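PDB 5WZJ: pumilio homolog 23 from Arabidopsis thaliana, which binds RNA sequence-specifically through its pumilio repeats, here an 18S rRNA sequence, and probably regulates translation and mRNA stability. Local coordinates for residues A[66-69]-A[70-73]. Sequence-based numbering, arbitrary orientation.
With nucleotides of chain B.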
loop_
_atom_site.group_PDB
_atom_site.type_symbol
_atom_site.label_atom_id
_atom_site.label_comp_id
_atom_site.label_asym_id
_atom_site.label_seq_id
_atom_site.Cartn_x
_atom_site.Cartn_y
_atom_site.Cartn_z
ATOM N N HIS A 66 -21.427 -4.986 22.258
ATOM C CA HIS A 66 -21.887 -4.298 21.058
ATOM C C HIS A 66 -22.707 -3.058 21.408
ATOM O O HIS A 66 -22.590 -2.025 20.742
ATOM C CB HIS A 66 -22.696 -5.268 20.188
ATOM C CG HIS A 66 -21.885 -6.406 19.650
ATOM N ND1 HIS A 66 -21.290 -6.377 18.404
ATOM C CD2 HIS A 66 -21.530 -7.591 20.207
ATOM C CE1 HIS A 66 -20.627 -7.501 18.207
ATOM N NE2 HIS A 66 -20.743 -8.249 19.292
ATOM N N VAL A 67 -23.548 -3.142 22.444
ATOM C CA VAL A 67 -24.305 -1.968 22.874
ATOM C C VAL A 67 -23.361 -0.894 23.396
ATOM O O VAL A 67 -23.514 0.292 23.087
ATOM C CB VAL A 67 -25.351 -2.361 23.936
ATOM C CG1 VAL A 67 -26.106 -1.133 24.417
ATOM C CG2 VAL A 67 -26.314 -3.403 23.360
ATOM N N LEU A 68 -22.357 -1.299 24.175
ATOM C CA LEU A 68 -21.414 -0.332 24.725
ATOM C C LEU A 68 -20.665 0.392 23.612
ATOM O O LEU A 68 -20.419 1.597 23.711
ATOM C CB LEU A 68 -20.457 -1.043 25.689
ATOM C CG LEU A 68 -19.468 -0.218 26.514
ATOM C CD1 LEU A 68 -20.148 0.974 27.206
ATOM C CD2 LEU A 68 -18.774 -1.112 27.543
ATOM N N GLN A 69 -20.339 -0.313 22.520
ATOM C CA GLN A 69 -19.743 0.351 21.359
ATOM C C GLN A 69 -20.645 1.464 20.844
ATOM O O GLN A 69 -20.177 2.569 20.534
ATOM C CB GLN A 69 -19.492 -0.646 20.229
ATOM C CG GLN A 69 -18.333 -1.594 20.448
ATOM C CD GLN A 69 -18.083 -2.437 19.225
ATOM O OE1 GLN A 69 -18.564 -3.565 19.131
ATOM N NE2 GLN A 69 -17.330 -1.894 18.272
ATOM N N THR A 70 -21.937 1.165 20.700
ATOM C CA THR A 70 -22.898 2.164 20.253
ATOM C C THR A 70 -22.926 3.355 21.199
ATOM O O THR A 70 -22.916 4.506 20.752
ATOM C CB THR A 70 -24.290 1.530 20.146
ATOM O OG1 THR A 70 -24.230 0.407 19.256
ATOM C CG2 THR A 70 -25.308 2.547 19.620
ATOM N N LEU A 71 -22.940 3.100 22.513
ATOM C CA LEU A 71 -22.954 4.197 23.483
ATOM C C LEU A 71 -21.701 5.070 23.371
ATOM O O LEU A 71 -21.778 6.304 23.436
ATOM C CB LEU A 71 -23.079 3.633 24.894
ATOM C CG LEU A 71 -24.302 2.738 25.129
ATOM C CD1 LEU A 71 -24.292 2.228 26.542
ATOM C CD2 LEU A 71 -25.589 3.504 24.842
ATOM N N LEU A 72 -20.536 4.448 23.212
ATOM C CA LEU A 72 -19.298 5.221 23.198
ATOM C C LEU A 72 -19.190 6.081 21.949
ATOM O O LEU A 72 -18.661 7.196 22.011
ATOM C CB LEU A 72 -18.093 4.283 23.308
ATOM C CG LEU A 72 -17.916 3.636 24.682
ATOM C CD1 LEU A 72 -16.897 2.501 24.636
ATOM C CD2 LEU A 72 -17.488 4.684 25.695
ATOM N N GLU A 73 -19.692 5.595 20.816
ATOM C CA GLU A 73 -19.647 6.371 19.585
ATOM C C GLU A 73 -20.795 7.369 19.475
ATOM O O GLU A 73 -20.771 8.219 18.580
ATOM C CB GLU A 73 -19.630 5.430 18.368
ATOM C CG GLU A 73 -18.288 4.624 18.188
ATOM C CD GLU A 73 -18.440 3.331 17.347
ATOM O OE1 GLU A 73 -17.436 2.583 17.175
ATOM O OE2 GLU A 73 -19.572 3.051 16.868
ATOM P P G B 11 -12.098 -14.074 16.948
ATOM O OP1 G B 11 -10.954 -14.612 17.724
ATOM O OP2 G B 11 -12.674 -14.849 15.824
ATOM O "O5'" G B 11 -13.207 -13.776 18.037
ATOM C "C5'" G B 11 -14.576 -13.596 17.703
ATOM C "C4'" G B 11 -15.289 -12.929 18.855
ATOM O "O4'" G B 11 -15.129 -11.490 18.720
ATOM C "C3'" G B 11 -16.793 -13.185 18.955
ATOM O "O3'" G B 11 -17.192 -13.136 20.331
ATOM C "C2'" G B 11 -17.371 -11.975 18.248
ATOM O "O2'" G B 11 -18.704 -11.683 18.608
ATOM C "C1'" G B 11 -16.398 -10.878 18.701
ATOM N N9 G B 11 -16.382 -9.725 17.797
ATOM C C8 G B 11 -15.996 -9.702 16.469
ATOM N N7 G B 11 -16.168 -8.526 15.908
ATOM C C5 G B 11 -16.706 -7.733 16.921
ATOM C C6 G B 11 -17.103 -6.372 16.916
ATOM O O6 G B 11 -17.059 -5.571 15.979
ATOM N N1 G B 11 -17.615 -5.975 18.156
ATOM C C2 G B 11 -17.710 -6.784 19.271
ATOM N N2 G B 11 -18.215 -6.225 20.388
ATOM N N3 G B 11 -17.337 -8.055 19.291
ATOM C C4 G B 11 -16.855 -8.462 18.093
#
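The imidazole of His66 lies nearly flat over the base of G11 of chain B. On that face of the ring the exocyclic N2 of the guanine sits over the centre, 3.4 Å above the plane. The closest approach is His66 CE1 to G11 C2 of chain B, at 3.2 Å. Gln69, three residues further along the helix, meets the edge of the same base. Gln69 OE1 accepts from N1 of G11 of chain B at 2.8 Å (N-H...O 155°). The same oxygen takes N2 of G11 of chain B at 3.0 Å, a more bent bond. Gln69 reaches this edge because its chain runs extended beyond CG (chi2 -174°), while NE2 is held by Ser106. The arrangement is consistent with pumilio-type base recognition, one side chain lying over the base and another reading its edge. With an alanine in place of His66, this face of the base would probably lose the ring that covers it, leaving the guanine freer to tilt away from Gln69. One turn along the helix, Thr70 N and Thr70 OG1 both bond to His66 O, each at 3.3 Å, from opposite faces of its carbonyl plane. Leu68 CG packs on Leu72 CD1 at 4.2 Å. Helix 64-74 lies in the first pumilio repeat. Leu68 and Leu72 pack on Leu48 of helix 37-49 and Val103 of helix 100-112, and Leu71 meets Phe23 of helix 17-31.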